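Long-range contact in cytoplasmic export protein 1 (Saccharomyces cerevisiae, PDB 3VWA), which takes part in nuclear tRNA export, binds tRNA, and may collect it at the nuclear pore complex for delivery to the translation machinery: residues V87-L99 with K133-V145. Numbering follows the deposited sequence.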
ATOM      1  N   VAL A  87      15.066  -5.414 -23.766  1.00 28.89           N
ATOM      2  CA  VAL A  87      13.838  -5.631 -23.002  1.00 30.06           C
ATOM      3  C   VAL A  87      14.172  -6.260 -21.655  1.00 33.32           C
ATOM      4  O   VAL A  87      14.854  -7.318 -21.589  1.00 30.56           O
ATOM      5  CB  VAL A  87      12.812  -6.487 -23.770  1.00 30.60           C
ATOM      6  CG1 VAL A  87      11.462  -6.416 -23.077  1.00 32.87           C
ATOM      7  CG2 VAL A  87      12.658  -6.000 -25.207  1.00 31.55           C
ATOM      8  N   THR A  88      13.719  -5.606 -20.580  1.00 30.22           N
ATOM      9  CA  THR A  88      14.151  -6.037 -19.204  1.00 31.48           C
ATOM     10  C   THR A  88      12.949  -6.250 -18.370  1.00 28.25           C
ATOM     11  O   THR A  88      11.831  -5.924 -18.806  1.00 30.11           O
ATOM     12  CB  THR A  88      14.980  -4.945 -18.468  1.00 31.15           C
ATOM     13  OG1 THR A  88      14.161  -3.784 -18.258  1.00 28.35           O
ATOM     14  CG2 THR A  88      16.218  -4.589 -19.267  1.00 29.41           C
ATOM     15  N   GLU A  89      13.147  -6.770 -17.162  1.00 32.00           N
ATOM     16  CA  GLU A  89      12.048  -6.745 -16.169  1.00 32.74           C
ATOM     17  C   GLU A  89      11.545  -5.277 -16.002  1.00 32.84           C
ATOM     18  O   GLU A  89      12.233  -4.316 -16.297  1.00 29.65           O
ATOM     19  CB  GLU A  89      12.433  -7.355 -14.807  1.00 36.16           C
ATOM     20  CG  GLU A  89      13.396  -8.537 -14.825  1.00 42.27           C
ATOM     21  CD  GLU A  89      12.923  -9.756 -13.999  1.00 48.69           C
ATOM     22  OE1 GLU A  89      13.311  -9.930 -12.812  1.00 47.41           O
ATOM     23  OE2 GLU A  89      12.158 -10.573 -14.559  1.00 54.01           O
ATOM     24  N   ARG A  90      10.310  -5.123 -15.588  1.00 31.24           N
ATOM     25  CA  ARG A  90       9.780  -3.810 -15.430  1.00 32.95           C
ATOM     26  C   ARG A  90      10.652  -3.085 -14.408  1.00 33.74           C
ATOM     27  O   ARG A  90      10.816  -3.544 -13.273  1.00 33.34           O
ATOM     28  CB  ARG A  90       8.353  -3.873 -14.917  1.00 29.96           C
ATOM     29  CG  ARG A  90       7.709  -2.493 -14.820  1.00 39.88           C
ATOM     30  CD  ARG A  90       7.681  -1.752 -16.160  1.00 40.48           C
ATOM     31  NE  ARG A  90       6.617  -2.218 -17.053  1.00 41.44           N
ATOM     32  CZ  ARG A  90       5.334  -1.872 -16.937  1.00 46.94           C
ATOM     33  NH1 ARG A  90       4.436  -2.365 -17.792  1.00 39.77           N
ATOM     34  NH2 ARG A  90       4.941  -1.036 -15.961  1.00 43.37           N
ATOM     35  N   VAL A  91      11.220  -1.977 -14.829  1.00 28.92           N
ATOM     36  CA  VAL A  91      11.931  -1.107 -13.925  1.00 32.62           C
ATOM     37  C   VAL A  91      11.326   0.298 -13.966  1.00 32.72           C
ATOM     38  O   VAL A  91      10.561   0.627 -14.884  1.00 33.03           O
ATOM     39  CB  VAL A  91      13.422  -1.014 -14.245  1.00 30.80           C
ATOM     40  CG1 VAL A  91      14.138  -2.283 -13.821  1.00 28.15           C
ATOM     41  CG2 VAL A  91      13.647  -0.652 -15.729  1.00 31.06           C
ATOM     42  N   VAL A  92      11.706   1.097 -12.966  1.00 30.79           N
ATOM     43  CA  VAL A  92      11.246   2.469 -12.757  1.00 31.45           C
ATOM     44  C   VAL A  92      12.503   3.325 -12.670  1.00 30.05           C
ATOM     45  O   VAL A  92      13.452   2.987 -11.953  1.00 28.37           O
ATOM     46  CB  VAL A  92      10.348   2.595 -11.487  1.00 34.45           C
ATOM     47  CG1 VAL A  92      10.020   4.060 -11.172  1.00 36.43           C
ATOM     48  CG2 VAL A  92       9.025   1.876 -11.733  1.00 33.60           C
ATOM     49  N   PRO A  93      12.585   4.381 -13.472  1.00 30.20           N
ATOM     50  CA  PRO A  93      13.792   5.191 -13.302  1.00 30.77           C
ATOM     51  C   PRO A  93      13.771   5.955 -11.967  1.00 27.28           C
ATOM     52  O   PRO A  93      12.742   6.390 -11.535  1.00 29.85           O
ATOM     53  CB  PRO A  93      13.757   6.148 -14.486  1.00 35.17           C
ATOM     54  CG  PRO A  93      12.308   6.225 -14.885  1.00 39.15           C
ATOM     55  CD  PRO A  93      11.641   4.941 -14.450  1.00 35.83           C
ATOM     56  N   PHE A  94      14.900   6.049 -11.309  1.00 27.62           N
ATOM     57  CA  PHE A  94      14.990   6.701 -10.046  1.00 29.88           C
ATOM     58  C   PHE A  94      14.340   8.081 -10.109  1.00 31.76           C
ATOM     59  O   PHE A  94      14.616   8.848 -11.020  1.00 31.46           O
ATOM     60  CB  PHE A  94      16.452   6.784  -9.659  1.00 28.22           C
ATOM     61  CG  PHE A  94      16.658   7.221  -8.267  1.00 32.01           C
ATOM     62  CD1 PHE A  94      16.867   6.295  -7.271  1.00 34.38           C
ATOM     63  CD2 PHE A  94      16.669   8.583  -7.947  1.00 31.31           C
ATOM     64  CE1 PHE A  94      17.066   6.712  -5.962  1.00 33.99           C
ATOM     65  CE2 PHE A  94      16.892   8.984  -6.676  1.00 30.79           C
ATOM     66  CZ  PHE A  94      17.074   8.045  -5.670  1.00 30.34           C
ATOM     67  N   PRO A  95      13.438   8.377  -9.162  1.00 34.70           N
ATOM     68  CA  PRO A  95      12.707   9.674  -9.142  1.00 36.41           C
ATOM     69  C   PRO A  95      13.557  10.771  -8.539  1.00 33.10           C
ATOM     70  O   PRO A  95      13.462  11.087  -7.340  1.00 33.99           O
ATOM     71  CB  PRO A  95      11.469   9.376  -8.297  1.00 34.20           C
ATOM     72  CG  PRO A  95      11.848   8.211  -7.454  1.00 37.40           C
ATOM     73  CD  PRO A  95      12.864   7.407  -8.223  1.00 34.83           C
ATOM     74  N   TRP A  96      14.432  11.313  -9.362  1.00 34.09           N
ATOM     75  CA  TRP A  96      15.305  12.416  -8.896  1.00 37.90           C
ATOM     76  C   TRP A  96      14.492  13.603  -8.505  1.00 36.90           C
ATOM     77  O   TRP A  96      14.813  14.258  -7.533  1.00 39.78           O
ATOM     78  CB  TRP A  96      16.346  12.775  -9.938  1.00 35.16           C
ATOM     79  CG  TRP A  96      17.362  11.688 -10.123  1.00 36.45           C
ATOM     80  CD1 TRP A  96      17.420  10.737 -11.144  1.00 40.36           C
ATOM     81  CD2 TRP A  96      18.520  11.385  -9.251  1.00 39.26           C
ATOM     82  NE1 TRP A  96      18.517   9.902 -10.977  1.00 40.43           N
ATOM     83  CE2 TRP A  96      19.199  10.224  -9.855  1.00 39.05           C
ATOM     84  CE3 TRP A  96      19.033  11.934  -8.073  1.00 34.14           C
ATOM     85  CZ2 TRP A  96      20.326   9.669  -9.294  1.00 36.69           C
ATOM     86  CZ3 TRP A  96      20.166  11.356  -7.514  1.00 38.99           C
ATOM     87  CH2 TRP A  96      20.804  10.255  -8.108  1.00 38.31           C
ATOM     88  N   ASP A  97      13.403  13.862  -9.236  1.00 40.97           N
ATOM     89  CA  ASP A  97      12.446  14.936  -8.886  1.00 45.20           C
ATOM     90  C   ASP A  97      11.819  14.742  -7.518  1.00 45.32           C
ATOM     91  O   ASP A  97      11.041  15.592  -7.069  1.00 47.30           O
ATOM     92  CB  ASP A  97      11.315  15.061  -9.925  1.00 44.71           C
ATOM     93  CG  ASP A  97      11.835  15.198 -11.347  1.00 53.58           C
ATOM     94  OD1 ASP A  97      11.048  14.933 -12.298  1.00 56.60           O
ATOM     95  OD2 ASP A  97      13.025  15.565 -11.524  1.00 49.15           O
ATOM     96  N   ASN A  98      12.138  13.632  -6.854  1.00 40.13           N
ATOM     97  CA  ASN A  98      11.549  13.383  -5.546  1.00 35.67           C
ATOM     98  C   ASN A  98      12.624  13.069  -4.536  1.00 32.84           C
ATOM     99  O   ASN A  98      12.362  12.629  -3.408  1.00 35.25           O
ATOM    100  CB  ASN A  98      10.472  12.297  -5.620  1.00 40.36           C
ATOM    101  CG  ASN A  98       9.670  12.187  -4.338  1.00 46.59           C
ATOM    102  OD1 ASN A  98       9.319  13.213  -3.739  1.00 46.12           O
ATOM    103  ND2 ASN A  98       9.396  10.937  -3.881  1.00 45.20           N
ATOM    104  N   LEU A  99      13.862  13.311  -4.934  1.00 33.06           N
ATOM    105  CA  LEU A  99      14.980  12.974  -4.090  1.00 31.16           C
ATOM    106  C   LEU A  99      14.775  13.689  -2.754  1.00 36.37           C
ATOM    107  O   LEU A  99      15.186  13.211  -1.708  1.00 37.11           O
ATOM    108  CB  LEU A  99      16.262  13.440  -4.745  1.00 28.85           C
ATOM    109  CG  LEU A  99      17.537  13.289  -3.930  1.00 30.53           C
ATOM    110  CD1 LEU A  99      17.869  11.815  -3.666  1.00 32.04           C
ATOM    111  CD2 LEU A  99      18.637  13.906  -4.741  1.00 32.77           C
ATOM    112  N   LYS A 133      23.288   9.801 -13.022  1.00 31.77           N
ATOM    113  CA  LYS A 133      21.965   9.770 -12.480  1.00 34.30           C
ATOM    114  C   LYS A 133      21.070   8.901 -13.359  1.00 35.73           C
ATOM    115  O   LYS A 133      20.148   8.230 -12.876  1.00 29.17           O
ATOM    116  CB  LYS A 133      21.447  11.178 -12.292  1.00 39.50           C
ATOM    117  CG  LYS A 133      22.214  11.923 -11.193  1.00 42.02           C
ATOM    118  CD  LYS A 133      21.706  13.351 -11.059  1.00 49.31           C
ATOM    119  CE  LYS A 133      22.854  14.342 -11.076  1.00 55.45           C
ATOM    120  NZ  LYS A 133      22.399  15.655 -11.631  1.00 60.72           N
ATOM    121  N   ASP A 134      21.417   8.873 -14.640  1.00 34.20           N
ATOM    122  CA  ASP A 134      20.677   8.130 -15.616  1.00 36.56           C
ATOM    123  C   ASP A 134      20.938   6.628 -15.488  1.00 33.01           C
ATOM    124  O   ASP A 134      20.227   5.826 -16.091  1.00 28.88           O
ATOM    125  CB  ASP A 134      21.052   8.631 -17.027  1.00 36.89           C
ATOM    126  CG  ASP A 134      20.328   9.908 -17.390  1.00 35.95           C
ATOM    127  OD1 ASP A 134      19.274  10.168 -16.791  1.00 39.33           O
ATOM    128  OD2 ASP A 134      20.802  10.654 -18.266  1.00 38.07           O
ATOM    129  N   SER A 135      21.973   6.245 -14.752  1.00 28.67           N
ATOM    130  CA  SER A 135      22.190   4.832 -14.558  1.00 29.58           C
ATOM    131  C   SER A 135      21.116   4.157 -13.715  1.00 32.87           C
ATOM    132  O   SER A 135      21.012   2.939 -13.752  1.00 32.28           O
ATOM    133  CB  SER A 135      23.505   4.602 -13.867  1.00 28.84           C
ATOM    134  OG  SER A 135      24.551   5.070 -14.665  1.00 29.15           O
ATOM    135  N   VAL A 136      20.359   4.918 -12.908  1.00 32.44           N
ATOM    136  CA  VAL A 136      19.718   4.271 -11.755  1.00 30.59           C
ATOM    137  C   VAL A 136      18.251   3.951 -11.927  1.00 28.87           C
ATOM    138  O   VAL A 136      17.430   4.846 -12.197  1.00 23.45           O
ATOM    139  CB  VAL A 136      19.932   5.030 -10.421  1.00 31.80           C
ATOM    140  CG1 VAL A 136      19.352   4.200  -9.261  1.00 24.84           C
ATOM    141  CG2 VAL A 136      21.425   5.339 -10.207  1.00 27.24           C
ATOM    142  N   PHE A 137      17.927   2.664 -11.733  1.00 23.36           N
ATOM    143  CA  PHE A 137      16.533   2.247 -11.789  1.00 25.80           C
ATOM    144  C   PHE A 137      16.173   1.457 -10.559  1.00 26.12           C
ATOM    145  O   PHE A 137      17.051   0.959  -9.851  1.00 26.80           O
ATOM    146  CB  PHE A 137      16.258   1.404 -13.054  1.00 27.10           C
ATOM    147  CG  PHE A 137      16.312   2.202 -14.319  1.00 26.73           C
ATOM    148  CD1 PHE A 137      17.538   2.605 -14.862  1.00 29.48           C
ATOM    149  CD2 PHE A 137      15.150   2.579 -14.954  1.00 27.39           C
ATOM    150  CE1 PHE A 137      17.594   3.385 -16.012  1.00 27.22           C
ATOM    151  CE2 PHE A 137      15.186   3.323 -16.137  1.00 25.73           C
ATOM    152  CZ  PHE A 137      16.397   3.723 -16.656  1.00 26.93           C
ATOM    153  N   ILE A 138      14.878   1.339 -10.334  1.00 27.79           N
ATOM    154  CA  ILE A 138      14.312   0.511  -9.248  1.00 29.17           C
ATOM    155  C   ILE A 138      13.551  -0.679  -9.825  1.00 28.71           C
ATOM    156  O   ILE A 138      12.694  -0.490 -10.685  1.00 28.70           O
ATOM    157  CB  ILE A 138      13.274   1.327  -8.499  1.00 26.93           C
ATOM    158  CG1 ILE A 138      13.874   2.716  -8.233  1.00 29.91           C
ATOM    159  CG2 ILE A 138      12.898   0.594  -7.206  1.00 23.68           C
ATOM    160  CD1 ILE A 138      12.840   3.778  -7.974  1.00 34.11           C
ATOM    161  N   ASN A 139      13.778  -1.877  -9.304  1.00 27.60           N
ATOM    162  CA  ASN A 139      12.946  -2.983  -9.782  1.00 31.07           C
ATOM    163  C   ASN A 139      11.615  -3.005  -9.056  1.00 31.09           C
ATOM    164  O   ASN A 139      11.375  -2.085  -8.252  1.00 27.57           O
ATOM    165  CB  ASN A 139      13.679  -4.341  -9.725  1.00 30.27           C
ATOM    166  CG  ASN A 139      14.195  -4.688  -8.341  1.00 32.46           C
ATOM    167  OD1 ASN A 139      13.600  -4.340  -7.316  1.00 32.49           O
ATOM    168  ND2 ASN A 139      15.284  -5.432  -8.312  1.00 32.35           N
ATOM    169  N   ILE A 140      10.768  -4.042  -9.278  1.00 28.55           N
ATOM    170  CA  ILE A 140       9.474  -4.109  -8.558  1.00 30.84           C
ATOM    171  C   ILE A 140       9.626  -4.283  -7.036  1.00 28.12           C
ATOM    172  O   ILE A 140       8.709  -3.993  -6.317  1.00 26.52           O
ATOM    173  CB  ILE A 140       8.462  -5.198  -9.059  1.00 31.22           C
ATOM    174  CG1 ILE A 140       9.185  -6.423  -9.601  1.00 34.32           C
ATOM    175  CG2 ILE A 140       7.529  -4.607 -10.124  1.00 38.16           C
ATOM    176  CD1 ILE A 140       9.677  -7.398  -8.563  1.00 30.85           C
ATOM    177  N   LYS A 141      10.760  -4.800  -6.576  1.00 28.94           N
ATOM    178  CA  LYS A 141      10.972  -5.014  -5.147  1.00 28.43           C
ATOM    179  C   LYS A 141      11.695  -3.838  -4.509  1.00 28.26           C
ATOM    180  O   LYS A 141      12.210  -3.932  -3.399  1.00 27.41           O
ATOM    181  CB  LYS A 141      11.744  -6.294  -4.969  1.00 30.87           C
ATOM    182  CG  LYS A 141      10.888  -7.537  -5.247  1.00 36.12           C
ATOM    183  CD  LYS A 141      11.518  -8.774  -4.611  1.00 40.42           C
ATOM    184  CE  LYS A 141      10.584  -9.982  -4.702  1.00 45.59           C
ATOM    185  NZ  LYS A 141      11.293 -11.267  -4.990  1.00 45.49           N
ATOM    186  N   GLY A 142      11.773  -2.720  -5.228  1.00 28.66           N
ATOM    187  CA  GLY A 142      12.246  -1.466  -4.618  1.00 26.36           C
ATOM    188  C   GLY A 142      13.763  -1.394  -4.528  1.00 29.25           C
ATOM    189  O   GLY A 142      14.307  -0.451  -3.952  1.00 27.68           O
ATOM    190  N   GLU A 143      14.440  -2.375  -5.124  1.00 25.36           N
ATOM    191  CA  GLU A 143      15.877  -2.481  -5.029  1.00 28.69           C
ATOM    192  C   GLU A 143      16.468  -1.700  -6.194  1.00 24.93           C
ATOM    193  O   GLU A 143      15.922  -1.681  -7.321  1.00 25.75           O
ATOM    194  CB  GLU A 143      16.369  -3.957  -5.135  1.00 28.92           C
ATOM    195  CG  GLU A 143      15.930  -4.948  -4.052  1.00 29.70           C
ATOM    196  CD  GLU A 143      16.242  -6.419  -4.457  1.00 32.27           C
ATOM    197  OE1 GLU A 143      15.788  -6.832  -5.547  1.00 33.05           O
ATOM    198  OE2 GLU A 143      16.970  -7.153  -3.748  1.00 27.93           O
ATOM    199  N   TRP A 144      17.637  -1.141  -5.941  1.00 23.38           N
ATOM    200  CA  TRP A 144      18.254  -0.230  -6.911  1.00 26.91           C
ATOM    201  C   TRP A 144      19.042  -1.061  -7.842  1.00 25.79           C
ATOM    202  O   TRP A 144      19.919  -1.782  -7.386  1.00 24.27           O
ATOM    203  CB  TRP A 144      19.181   0.776  -6.194  1.00 25.77           C
ATOM    204  CG  TRP A 144      18.405   1.773  -5.360  1.00 28.38           C
ATOM    205  CD1 TRP A 144      17.063   1.697  -4.980  1.00 26.00           C
ATOM    206  CD2 TRP A 144      18.905   3.010  -4.772  1.00 27.61           C
ATOM    207  NE1 TRP A 144      16.705   2.776  -4.255  1.00 29.57           N
ATOM    208  CE2 TRP A 144      17.767   3.618  -4.085  1.00 30.90           C
ATOM    209  CE3 TRP A 144      20.153   3.670  -4.756  1.00 29.79           C
ATOM    210  CZ2 TRP A 144      17.884   4.834  -3.374  1.00 29.07           C
ATOM    211  CZ3 TRP A 144      20.274   4.889  -4.026  1.00 26.40           C
ATOM    212  CH2 TRP A 144      19.153   5.450  -3.360  1.00 31.33           C
ATOM    213  N   VAL A 145      18.731  -0.935  -9.138  1.00 26.13           N
ATOM    214  CA  VAL A 145      19.393  -1.625 -10.257  1.00 26.14           C
ATOM    215  C   VAL A 145      20.057  -0.670 -11.328  1.00 29.98           C
ATOM    216  O   VAL A 145      19.696   0.509 -11.436  1.00 29.33           O
ATOM    217  CB  VAL A 145      18.451  -2.693 -10.897  1.00 28.29           C
ATOM    218  CG1 VAL A 145      18.209  -3.860  -9.921  1.00 29.06           C
ATOM    219  CG2 VAL A 145      17.103  -2.087 -11.346  1.00 24.88           C
TER
HETATM  220  O   HOH W   1      11.347  -5.644 -11.849  1.00 28.33           O
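Phe94 reaches across to Val136 and Trp144, held by a backbone hydrogen bond from Phe94 N to Val136 O (2.9 Å). With CG anti to the backbone N (chi1 -170°), it runs beside the Val136 side chain. Its CB packs near Val136 O and CG1, CG and CD1 lie by Val136 CG1 (CD1 at 3.8 Å), CE1 meets Trp144 CZ2 at 3.3 Å, and CZ, the tip, rests by Trp144 CZ2 and CH2. The flat, apolar ring thus suits this buried place, driving its edge into one face of the Trp144 indole, a T-shaped pair with planes at 85°.

Trp96 is clasped between Phe94 CD2 over one face and Lys133 on the other: Lys133 CG makes a CH-pi contact, 3.7 Å from the centroid of the Trp96 six-membered ring, with CB nearer the rim. Trp96 NE1 donates to Lys133 O (3.0 Å), from above the carbonyl plane. Lysine fits because its aliphatic stem covers the indole while the ammonium leads away.

Val92 and Ile138, both beta-branched as suits an extended strand, form an antiparallel hydrogen-bonded pair: Ile138 N lies 2.7 Å from Val92 O, and Val92 N donates to Ile138 O. Pro93, with no N-H to give, takes the non-hydrogen-bonded place opposite Phe137.

Strand 92-93, just after strand 85-89, joins strands 136-138 and 144-146 in a small antiparallel sheet, consistent with the hinge and C-lobe hairpin of a protein-kinase-like fold.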